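PDB 2ZC0: alanine glyoxylate transaminase from Thermococcus litoralis, which probably transfers the amino group of alanine to glyoxylate, giving pyruvate and glycine, with pyridoxal 5'-phosphate as cofactor. Local coordinates for residues A85-L88 and K89-H93; E162-I165 and K166-K169; G294-E297 and K298-E302. One frame throughout, in Å; residues are numbered along the deposited sequence.

Contact 1: residues A85-L88 and K89-H93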
loop_
_atom_site.group_PDB
_atom_site.type_symbol
_atom_site.label_atom_id
_atom_site.label_comp_id
_atom_site.label_asym_id
_atom_site.label_seq_id
_atom_site.Cartn_x
_atom_site.Cartn_y
_atom_site.Cartn_z
ATOM N N ALA A 85 -17.538 1.886 31.682
ATOM C CA ALA A 85 -18.479 2.907 31.256
ATOM C C ALA A 85 -18.904 3.745 32.466
ATOM O O ALA A 85 -18.983 4.966 32.379
ATOM C CB ALA A 85 -19.686 2.257 30.610
ATOM N N ALA A 86 -19.170 3.080 33.589
ATOM C CA ALA A 86 -19.582 3.746 34.824
ATOM C C ALA A 86 -18.399 4.488 35.409
ATOM O O ALA A 86 -18.532 5.597 35.925
ATOM C CB ALA A 86 -20.091 2.717 35.836
ATOM N N PHE A 87 -17.236 3.851 35.334
ATOM C CA PHE A 87 -16.011 4.443 35.838
ATOM C C PHE A 87 -15.684 5.715 35.078
ATOM O O PHE A 87 -15.216 6.684 35.661
ATOM C CB PHE A 87 -14.860 3.446 35.713
ATOM C CG PHE A 87 -13.507 4.045 35.959
ATOM C CD1 PHE A 87 -12.672 4.369 34.896
ATOM C CD2 PHE A 87 -13.056 4.272 37.258
ATOM C CE1 PHE A 87 -11.407 4.907 35.119
ATOM C CE2 PHE A 87 -11.792 4.810 37.493
ATOM C CZ PHE A 87 -10.965 5.127 36.423
ATOM N N LEU A 88 -15.941 5.717 33.775
ATOM C CA LEU A 88 -15.649 6.893 32.965
ATOM C C LEU A 88 -16.653 8.009 33.215
ATOM O O LEU A 88 -16.295 9.186 33.242
ATOM C CB LEU A 88 -15.622 6.526 31.475
ATOM C CG LEU A 88 -14.267 6.143 30.855
ATOM C CD1 LEU A 88 -13.578 5.113 31.729
ATOM C CD2 LEU A 88 -14.458 5.606 29.436
ATOM N N LYS A 89 -17.914 7.641 33.397
ATOM C CA LYS A 89 -18.952 8.628 33.640
ATOM C C LYS A 89 -18.748 9.328 34.979
ATOM O O LYS A 89 -19.017 10.524 35.115
ATOM C CB LYS A 89 -20.336 7.956 33.577
ATOM C CG LYS A 89 -21.443 8.659 34.360
ATOM C CD LYS A 89 -21.409 8.219 35.830
ATOM C CE LYS A 89 -22.099 9.220 36.762
ATOM N NZ LYS A 89 -21.888 8.854 38.198
ATOM N N LYS A 90 -18.253 8.585 35.960
ATOM C CA LYS A 90 -18.046 9.144 37.283
ATOM C C LYS A 90 -16.775 9.964 37.437
ATOM O O LYS A 90 -16.828 11.129 37.830
ATOM C CB LYS A 90 -18.053 8.027 38.331
ATOM C CG LYS A 90 -17.886 8.541 39.757
ATOM C CD LYS A 90 -18.021 7.430 40.779
ATOM C CE LYS A 90 -17.785 7.947 42.190
ATOM N NZ LYS A 90 -17.854 6.840 43.195
ATOM N N TYR A 91 -15.636 9.358 37.113
ATOM C CA TYR A 91 -14.342 10.018 37.262
ATOM C C TYR A 91 -13.721 10.704 36.052
ATOM O O TYR A 91 -12.581 11.160 36.143
ATOM C CB TYR A 91 -13.322 9.030 37.821
ATOM C CG TYR A 91 -13.729 8.400 39.126
ATOM C CD1 TYR A 91 -14.148 7.071 39.178
ATOM C CD2 TYR A 91 -13.694 9.130 40.313
ATOM C CE1 TYR A 91 -14.516 6.480 40.381
ATOM C CE2 TYR A 91 -14.063 8.552 41.524
ATOM C CZ TYR A 91 -14.471 7.227 41.551
ATOM O OH TYR A 91 -14.831 6.644 42.745
ATOM N N ASP A 92 -14.431 10.776 34.928
ATOM C CA ASP A 92 -13.869 11.433 33.741
ATOM C C ASP A 92 -14.931 12.160 32.904
ATOM O O ASP A 92 -14.701 12.455 31.729
ATOM C CB ASP A 92 -13.118 10.402 32.874
ATOM C CG ASP A 92 -11.906 11.003 32.140
ATOM O OD1 ASP A 92 -11.277 11.945 32.677
ATOM O OD2 ASP A 92 -11.563 10.521 31.038
ATOM N N HIS A 93 -16.079 12.461 33.513
ATOM C CA HIS A 93 -17.176 13.154 32.825
ATOM C C HIS A 93 -17.538 12.561 31.471
ATOM O O HIS A 93 -17.918 13.290 30.550
ATOM C CB HIS A 93 -16.838 14.632 32.614
ATOM C CG HIS A 93 -17.079 15.487 33.816
ATOM N ND1 HIS A 93 -16.267 15.453 34.928
ATOM C CD2 HIS A 93 -18.065 16.373 34.093
ATOM C CE1 HIS A 93 -16.742 16.283 35.840
ATOM N NE2 HIS A 93 -17.832 16.853 35.359
#
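F87 and Y91, one helical turn apart, meet through ring carbons: CD2 of F87 lies 3.6 Å from CD1 of Y91. The centroids are 5.6 Å apart and the planes inclined at 50°, an oblique meeting of the two rings. Different first torsions bring the rings together: chi1 of 169° carries the F87 ring alongside its own carbonyl carbon, toward the following turn, whereas chi1 of -56° sets the Y91 ring beside its backbone N. The ring of F296 meets both of them edge-to-face. One face of the Y91 ring is covered by K90, whose CG sits 3.9 Å above the ring plane, over its centre, and whose extended chain ends in a 3.1 Å hydrogen bond from NZ to Y91 OH. With an alanine here in place of Y91, K90 NZ would probably lose this acceptor and a gap would open beside F87 and F296.

These residues form the C-terminal end of helix 78-91, and the backbone bonds show how it runs out. K89 still donates in regular i to i+4 fashion, its N 3.1 Å from A85 O, and its CB lies 3.5 Å from the same A85 O; the chain then bends at chi2, which keeps CD near A86 O before the amine turns away from 85-88. The buried L88 marks the end itself. Its carbonyl receives only a weak bond, D92 N to L88 O at 3.0 Å, where the chain leaves helical geometry, and its backbone also bonds with that of L94. D92 CB rests 3.4 Å from L88 O, while D92 OD2 takes a hydrogen bond from N218 ND2.

Contact 2: residues E162-I165 and K166-K169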
loop_
_atom_site.group_PDB
_atom_site.type_symbol
_atom_site.label_atom_id
_atom_site.label_comp_id
_atom_site.label_asym_id
_atom_site.label_seq_id
_atom_site.Cartn_x
_atom_site.Cartn_y
_atom_site.Cartn_z
ATOM N N GLU A 162 -4.591 25.493 12.872
ATOM C CA GLU A 162 -5.363 25.889 11.689
ATOM C C GLU A 162 -4.495 26.401 10.552
ATOM O O GLU A 162 -4.844 26.257 9.372
ATOM C CB GLU A 162 -6.405 26.960 12.032
ATOM C CG GLU A 162 -7.229 27.366 10.812
ATOM C CD GLU A 162 -8.466 28.174 11.154
ATOM O OE1 GLU A 162 -9.363 28.260 10.287
ATOM O OE2 GLU A 162 -8.548 28.721 12.279
ATOM N N GLU A 163 -3.374 27.018 10.905
ATOM C CA GLU A 163 -2.459 27.527 9.896
ATOM C C GLU A 163 -1.787 26.332 9.251
ATOM O O GLU A 163 -1.563 26.317 8.050
ATOM C CB GLU A 163 -1.397 28.438 10.516
ATOM C CG GLU A 163 -0.470 29.061 9.471
ATOM C CD GLU A 163 -1.234 29.726 8.324
ATOM O OE1 GLU A 163 -2.088 30.604 8.604
ATOM O OE2 GLU A 163 -0.985 29.372 7.145
ATOM N N LYS A 164 -1.462 25.323 10.051
ATOM C CA LYS A 164 -0.837 24.126 9.497
ATOM C C LYS A 164 -1.829 23.485 8.536
ATOM O O LYS A 164 -1.497 23.180 7.392
ATOM C CB LYS A 164 -0.472 23.138 10.609
ATOM C CG LYS A 164 0.028 21.786 10.089
ATOM C CD LYS A 164 1.251 21.913 9.178
ATOM C CE LYS A 164 2.524 22.239 9.950
ATOM N NZ LYS A 164 3.718 22.340 9.044
ATOM N N ILE A 165 -3.061 23.312 9.007
ATOM C CA ILE A 165 -4.111 22.712 8.192
ATOM C C ILE A 165 -4.266 23.462 6.871
ATOM O O ILE A 165 -4.332 22.842 5.815
ATOM C CB ILE A 165 -5.442 22.680 8.969
ATOM C CG1 ILE A 165 -5.333 21.653 10.100
ATOM C CG2 ILE A 165 -6.600 22.344 8.036
ATOM C CD1 ILE A 165 -6.506 21.658 11.070
ATOM N N LYS A 166 -4.301 24.793 6.918
ATOM C CA LYS A 166 -4.429 25.589 5.692
ATOM C C LYS A 166 -3.175 25.430 4.843
ATOM O O LYS A 166 -3.231 25.443 3.613
ATOM C CB LYS A 166 -4.631 27.064 6.026
ATOM C CG LYS A 166 -5.946 27.390 6.717
ATOM C CD LYS A 166 -6.075 28.898 6.960
ATOM C CE LYS A 166 -7.461 29.255 7.463
ATOM N NZ LYS A 166 -7.558 30.675 7.910
ATOM N N GLU A 167 -2.040 25.282 5.507
ATOM C CA GLU A 167 -0.776 25.108 4.816
ATOM C C GLU A 167 -0.852 23.785 4.010
ATOM O O GLU A 167 -0.589 23.767 2.806
ATOM C CB GLU A 167 0.344 25.067 5.865
ATOM C CG GLU A 167 1.690 25.619 5.437
ATOM C CD GLU A 167 2.370 26.388 6.576
ATOM O OE1 GLU A 167 2.009 27.575 6.796
ATOM O OE2 GLU A 167 3.244 25.801 7.258
ATOM N N LEU A 168 -1.247 22.695 4.671
ATOM C CA LEU A 168 -1.354 21.394 4.009
ATOM C C LEU A 168 -2.345 21.395 2.839
ATOM O O LEU A 168 -2.048 20.889 1.754
ATOM C CB LEU A 168 -1.780 20.298 5.005
ATOM C CG LEU A 168 -0.780 19.503 5.864
ATOM C CD1 LEU A 168 0.640 19.674 5.342
ATOM C CD2 LEU A 168 -0.886 19.932 7.304
ATOM N N LYS A 169 -3.529 21.954 3.057
ATOM C CA LYS A 169 -4.532 21.983 2.002
ATOM C C LYS A 169 -4.099 22.833 0.815
ATOM O O LYS A 169 -4.429 22.520 -0.328
ATOM C CB LYS A 169 -5.871 22.453 2.570
ATOM C CG LYS A 169 -6.385 21.518 3.668
ATOM C CD LYS A 169 -7.759 21.919 4.170
ATOM C CE LYS A 169 -8.319 20.897 5.159
ATOM N NZ LYS A 169 -8.581 19.551 4.538
#
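K164 and L168 make the tight side of this contact: CG and CD of K164 each approach CD2 of L168 to 3.5 Å, closer than usual for carbons. The lysine reaches over the leucine because its chain folds at chi2 (58°) and chi3 (74°) instead of running straight out. Both lie on helix 158-170, an amphipathic helix predicted to belong to a coiled coil, which follows the strand pair 145-152 and 155-156 and leads to strand 175-180 of the large mixed sheet. Regular i to i+4 backbone bonds run through it; the one from L168 N to K164 O, at 2.8 Å, is nearly straight. I165, on the buried face, packs on I203 and Y207 of helix 194-207.

The outward side is looser, its charged groups meeting only at long range. E163 OE2 and E167 OE1 stand 3.5 Å apart with their carboxylate planes turned 40° from each other, a like-charged approach that probably raises the affinity of one of them for a proton. K164 NZ probably offsets it only in part, since its salt bridge to E167 OE2 is long at 3.9 Å and its ion pair with E147 is weak. K166 runs extended toward E162, yet the salt bridge between its NZ and E162 OE1 is also long, 3.8 Å; E162 OE1 is held more firmly by Y207 OH and K206 NZ. Back toward the buried face, K169, whose NZ forms a salt bridge with D2 of the second subunit, lies alongside I165, its CE 3.7 Å from CG2 of I165.

Contact 3: residues G294-E297 and K298-E302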
loop_
_atom_site.group_PDB
_atom_site.type_symbol
_atom_site.label_atom_id
_atom_site.label_comp_id
_atom_site.label_asym_id
_atom_site.label_seq_id
_atom_site.Cartn_x
_atom_site.Cartn_y
_atom_site.Cartn_z
ATOM N N GLY A 294 -14.295 -0.731 44.473
ATOM C CA GLY A 294 -13.963 0.640 44.817
ATOM C C GLY A 294 -12.530 0.931 45.207
ATOM O O GLY A 294 -12.275 1.880 45.951
ATOM N N TYR A 295 -11.590 0.135 44.702
ATOM C CA TYR A 295 -10.174 0.334 45.010
ATOM C C TYR A 295 -9.560 1.520 44.278
ATOM O O TYR A 295 -8.438 1.924 44.579
ATOM C CB TYR A 295 -9.378 -0.943 44.707
ATOM C CG TYR A 295 -9.683 -2.063 45.674
ATOM C CD1 TYR A 295 -9.239 -3.362 45.445
ATOM C CD2 TYR A 295 -10.444 -1.821 46.817
ATOM C CE1 TYR A 295 -9.554 -4.393 46.331
ATOM C CE2 TYR A 295 -10.758 -2.836 47.701
ATOM C CZ TYR A 295 -10.316 -4.116 47.457
ATOM O OH TYR A 295 -10.665 -5.108 48.338
ATOM N N PHE A 296 -10.283 2.070 43.307
ATOM C CA PHE A 296 -9.774 3.229 42.584
ATOM C C PHE A 296 -9.790 4.386 43.571
ATOM O O PHE A 296 -8.880 5.217 43.598
ATOM C CB PHE A 296 -10.664 3.568 41.385
ATOM C CG PHE A 296 -10.195 4.772 40.609
ATOM C CD1 PHE A 296 -8.954 4.761 39.970
ATOM C CD2 PHE A 296 -10.974 5.924 40.537
ATOM C CE1 PHE A 296 -8.497 5.879 39.275
ATOM C CE2 PHE A 296 -10.526 7.049 39.845
ATOM C CZ PHE A 296 -9.282 7.024 39.212
ATOM N N GLU A 297 -10.842 4.422 44.385
ATOM C CA GLU A 297 -10.999 5.463 45.390
ATOM C C GLU A 297 -10.048 5.189 46.545
ATOM O O GLU A 297 -9.244 6.036 46.932
ATOM C CB GLU A 297 -12.431 5.469 45.925
ATOM C CG GLU A 297 -13.182 6.772 45.734
ATOM C CD GLU A 297 -13.782 7.293 47.034
ATOM O OE1 GLU A 297 -14.784 8.045 46.974
ATOM O OE2 GLU A 297 -13.245 6.962 48.117
ATOM N N LYS A 298 -10.149 3.976 47.078
ATOM C CA LYS A 298 -9.351 3.554 48.219
ATOM C C LYS A 298 -7.838 3.479 48.046
ATOM O O LYS A 298 -7.106 3.759 48.990
ATOM C CB LYS A 298 -9.865 2.204 48.734
ATOM C CG LYS A 298 -9.090 1.669 49.934
ATOM C CD LYS A 298 -9.778 0.470 50.567
ATOM C CE LYS A 298 -9.065 0.032 51.840
ATOM N NZ LYS A 298 -9.860 -0.964 52.620
ATOM N N TYR A 299 -7.353 3.109 46.866
ATOM C CA TYR A 299 -5.907 2.987 46.688
ATOM C C TYR A 299 -5.231 3.966 45.748
ATOM O O TYR A 299 -4.055 4.283 45.929
ATOM C CB TYR A 299 -5.546 1.566 46.259
ATOM C CG TYR A 299 -5.840 0.531 47.311
ATOM C CD1 TYR A 299 -7.016 -0.215 47.275
ATOM C CD2 TYR A 299 -4.946 0.309 48.358
ATOM C CE1 TYR A 299 -7.295 -1.160 48.257
ATOM C CE2 TYR A 299 -5.211 -0.625 49.343
ATOM C CZ TYR A 299 -6.386 -1.360 49.289
ATOM O OH TYR A 299 -6.649 -2.294 50.270
ATOM N N HIS A 300 -5.954 4.438 44.740
ATOM C CA HIS A 300 -5.372 5.375 43.795
ATOM C C HIS A 300 -5.696 6.820 44.136
ATOM O O HIS A 300 -4.792 7.632 44.321
ATOM C CB HIS A 300 -5.843 5.058 42.371
ATOM C CG HIS A 300 -5.209 5.918 41.321
ATOM N ND1 HIS A 300 -5.713 7.150 40.963
ATOM C CD2 HIS A 300 -4.082 5.746 40.589
ATOM C CE1 HIS A 300 -4.923 7.701 40.058
ATOM N NE2 HIS A 300 -3.925 6.868 39.815
ATOM N N LEU A 301 -6.980 7.148 44.223
ATOM C CA LEU A 301 -7.380 8.517 44.538
ATOM C C LEU A 301 -6.833 9.035 45.863
ATOM O O LEU A 301 -6.344 10.164 45.934
ATOM C CB LEU A 301 -8.908 8.643 44.542
ATOM C CG LEU A 301 -9.605 8.581 43.186
ATOM C CD1 LEU A 301 -11.099 8.754 43.379
ATOM C CD2 LEU A 301 -9.052 9.669 42.270
ATOM N N GLU A 302 -6.914 8.219 46.910
ATOM C CA GLU A 302 -6.432 8.637 48.223
ATOM C C GLU A 302 -5.108 7.981 48.595
ATOM O O GLU A 302 -4.683 8.021 49.752
ATOM C CB GLU A 302 -7.483 8.331 49.297
ATOM C CG GLU A 302 -7.794 6.857 49.475
ATOM C CD GLU A 302 -8.935 6.619 50.453
ATOM O OE1 GLU A 302 -10.038 7.175 50.230
ATOM O OE2 GLU A 302 -8.730 5.874 51.439
#
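L301 reaches back over the preceding turn and touches F296 and E297 with every carbon of its side chain. CB lies 3.6 Å from F296 O. With chi1 at -72°, CG stands beside the backbone N and makes an off-centre CH-pi contact, 4.2 Å from the centroid of the F296 ring and 29° off its normal. At the tip the methyls part: CD1 goes to E297 CG at 3.7 Å, CD2 to F296 CE2 at 3.9 Å.

This reach coincides with a pi-type widening at 298-302 of helix 295-322. L301 N bonds to F296 O, five residues back, at 2.8 Å and nearly straight, while H300 N gives the same oxygen only a weak bond; E302 N repeats the wider step to E297 O at 3.2 Å. G294 ends helix 281-292 in a Schellman motif, with positive phi, and occupies the N-cap position of helix 295-322.

The H300 ring lies almost parallel to that of F296 but slid aside, ND1 being 3.5 Å from F296 CE1. Y299 presents its edge to the face of Y295 in a T-shaped pair, planes at 88° and Y299 CE1 3.5 Å from Y295 CD2.

From the N terminus the three contacts follow in series, 85-93, 162-169 and 294-302; none nests in or crosses another, and each, lying within a single continuous stretch, closes no long loop. Some 200 residues after contact 1, contact 3 returns to the same side of the chain's centre. There helix 78-91 meets the start of helix 295-322: F87 CE2 lies 3.3 Å from F296 CD2, and Y91 CE2 3.5 Å from L301 CD1, the centres of contacts 1 and 3 being about 14 Å apart. Contact 2 stands apart on helix 158-170, its nearest atoms about 23 Å from contact 1 and 32 Å from contact 3, joining helix 194-207 and the second subunit instead.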